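Calmodulin, putative (Entamoeba histolytica, PDB 4OCI) binds calcium through an EF-hand and is involved in initiating phagocytosis of human erythrocytes. Local coordinates at residues S30-L35 / S42-T47. Sequence-based numbering, arbitrary orientation.
Sequences SLVRVL and SAIAST
Ile44 reaches across from helix 41-50 to helix 25-34, and its CD1 methyl lodges between Val32 and the long side chain of Arg33. Both Val32 and Ile44 point their CB atoms at the facing segment, where Val32 CG1 meets Ile44 CD1 at 3.8 Å, the two side chains running past one another with opposite senses. This apolar meeting is the tight, buried part of the contact; the two helices approach through side chains, with the CA atoms of Val32 and Ile44 still 8.3 Å apart.

On the partly exposed side, Arg33 extends from CG to NE and lays one face of its guanidinium over the same methyl. Ile44 CD1 sits 3.8 Å above the guanidinium plane, over its centre, and 3.9 Å from Arg33 CZ. With CG1 anti to the carbonyl carbon (chi1 -66°) and CD1 trans beyond it (chi2 177°), the isoleucine extends far enough to touch both neighbours. No hydrogen bond joins the segments, but the guanidinium is fixed around its rim: NE forms a salt bridge with Glu29, and NH2 bonds Met39 O and Thr41 OG1. Together these bonds probably hold the flat group across the methyl, and Glu29 probably offsets its charge. Within helix 41-50, Thr47 turns its hydroxyl back on its own backbone: OG1 donates to Ala43 O at 3.1 Å, reaching that oxygen from the face of the carbonyl plane opposite to the one used by Thr47 N.

The contact joins the exiting helix of the calcium-binding EF-hand to the next helix in the chain, away from the bound calcium and sodium ions. Phe28 and Met39 also touch Ile44, Val37 meets Val32, and helix 59-71 receives Leu31 and Thr47, while Ala45 of helix 41-50 packs on Ala45 of the second subunit.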
loop_
_atom_site.group_PDB
_atom_site.type_symbol
_atom_site.label_atom_id
_atom_site.label_comp_id
_atom_site.label_asym_id
_atom_site.label_seq_id
_atom_site.Cartn_x
_atom_site.Cartn_y
_atom_site.Cartn_z
ATOM N N SER A 30 -2.003 8.212 7.226
ATOM C CA SER A 30 -2.527 8.717 8.425
ATOM C C SER A 30 -3.143 10.180 8.210
ATOM O O SER A 30 -4.257 10.511 8.681
ATOM C CB SER A 30 -1.439 8.511 9.508
ATOM O OG SER A 30 -1.506 9.540 10.438
ATOM N N LEU A 31 -2.534 10.983 7.365
ATOM C CA LEU A 31 -2.990 12.337 7.152
ATOM C C LEU A 31 -4.236 12.350 6.351
ATOM O O LEU A 31 -5.187 13.085 6.703
ATOM C CB LEU A 31 -1.910 13.168 6.445
ATOM C CG LEU A 31 -2.187 14.646 6.082
ATOM C CD1 LEU A 31 -2.724 15.392 7.337
ATOM C CD2 LEU A 31 -0.989 15.377 5.516
ATOM N N VAL A 32 -4.272 11.537 5.302
ATOM C CA VAL A 32 -5.444 11.411 4.413
ATOM C C VAL A 32 -6.625 10.873 5.219
ATOM O O VAL A 32 -7.760 11.397 5.098
ATOM C CB VAL A 32 -5.025 10.520 3.181
ATOM C CG1 VAL A 32 -6.007 9.481 2.847
ATOM C CG2 VAL A 32 -4.484 11.416 1.964
ATOM N N ARG A 33 -6.382 9.898 6.108
ATOM C CA ARG A 33 -7.472 9.449 6.991
ATOM C C ARG A 33 -7.936 10.506 8.004
ATOM O O ARG A 33 -9.169 10.662 8.198
ATOM C CB ARG A 33 -7.175 8.132 7.662
ATOM C CG ARG A 33 -7.202 6.970 6.632
ATOM C CD ARG A 33 -7.039 5.697 7.408
ATOM N NE ARG A 33 -6.950 4.513 6.564
ATOM C CZ ARG A 33 -7.933 4.021 5.835
ATOM N NH1 ARG A 33 -9.148 4.652 5.760
ATOM N NH2 ARG A 33 -7.685 2.888 5.144
ATOM N N VAL A 34 -6.999 11.136 8.699
ATOM C CA VAL A 34 -7.335 12.307 9.509
ATOM C C VAL A 34 -8.216 13.364 8.782
ATOM O O VAL A 34 -9.137 13.899 9.381
ATOM C CB VAL A 34 -6.083 12.972 10.096
ATOM C CG1 VAL A 34 -6.388 14.446 10.498
ATOM C CG2 VAL A 34 -5.656 12.199 11.291
ATOM N N LEU A 35 -7.922 13.657 7.505
ATOM C CA LEU A 35 -8.656 14.594 6.677
ATOM C C LEU A 35 -9.994 14.083 6.175
ATOM O O LEU A 35 -10.742 14.840 5.591
ATOM C CB LEU A 35 -7.770 15.052 5.494
ATOM C CG LEU A 35 -6.514 15.781 5.919
ATOM C CD1 LEU A 35 -5.571 16.085 4.738
ATOM C CD2 LEU A 35 -6.856 17.044 6.707
ATOM N N SER A 42 -4.811 -0.253 0.806
ATOM C CA SER A 42 -3.958 -0.609 -0.359
ATOM C C SER A 42 -4.229 0.384 -1.483
ATOM O O SER A 42 -3.409 0.540 -2.341
ATOM C CB SER A 42 -4.213 -2.037 -0.871
ATOM O OG SER A 42 -5.572 -2.189 -1.389
ATOM N N ALA A 43 -5.383 1.011 -1.520
ATOM C CA ALA A 43 -5.678 1.995 -2.581
ATOM C C ALA A 43 -4.920 3.333 -2.276
ATOM O O ALA A 43 -4.353 3.984 -3.182
ATOM C CB ALA A 43 -7.263 2.287 -2.672
ATOM N N ILE A 44 -4.938 3.716 -1.017
ATOM C CA ILE A 44 -4.121 4.875 -0.525
ATOM C C ILE A 44 -2.631 4.615 -0.832
ATOM O O ILE A 44 -1.947 5.485 -1.337
ATOM C CB ILE A 44 -4.325 5.066 1.045
ATOM C CG1 ILE A 44 -5.813 5.486 1.260
ATOM C CG2 ILE A 44 -3.388 6.233 1.584
ATOM C CD1 ILE A 44 -6.280 5.678 2.765
ATOM N N ALA A 45 -2.141 3.413 -0.548
ATOM C CA ALA A 45 -0.737 3.036 -0.731
ATOM C C ALA A 45 -0.366 3.007 -2.192
ATOM O O ALA A 45 0.739 3.402 -2.582
ATOM C CB ALA A 45 -0.428 1.636 -0.023
ATOM N N SER A 46 -1.300 2.559 -3.014
ATOM C CA SER A 46 -1.113 2.553 -4.435
ATOM C C SER A 46 -0.960 3.989 -4.997
ATOM O O SER A 46 -0.157 4.233 -5.849
ATOM C CB SER A 46 -2.345 1.896 -5.058
ATOM O OG SER A 46 -2.160 1.823 -6.422
ATOM N N THR A 47 -1.780 4.939 -4.538
ATOM C CA THR A 47 -1.626 6.353 -4.933
ATOM C C THR A 47 -0.268 6.868 -4.479
ATOM O O THR A 47 0.427 7.543 -5.219
ATOM C CB THR A 47 -2.763 7.206 -4.261
ATOM O OG1 THR A 47 -4.025 6.648 -4.663
ATOM C CG2 THR A 47 -2.695 8.733 -4.609
#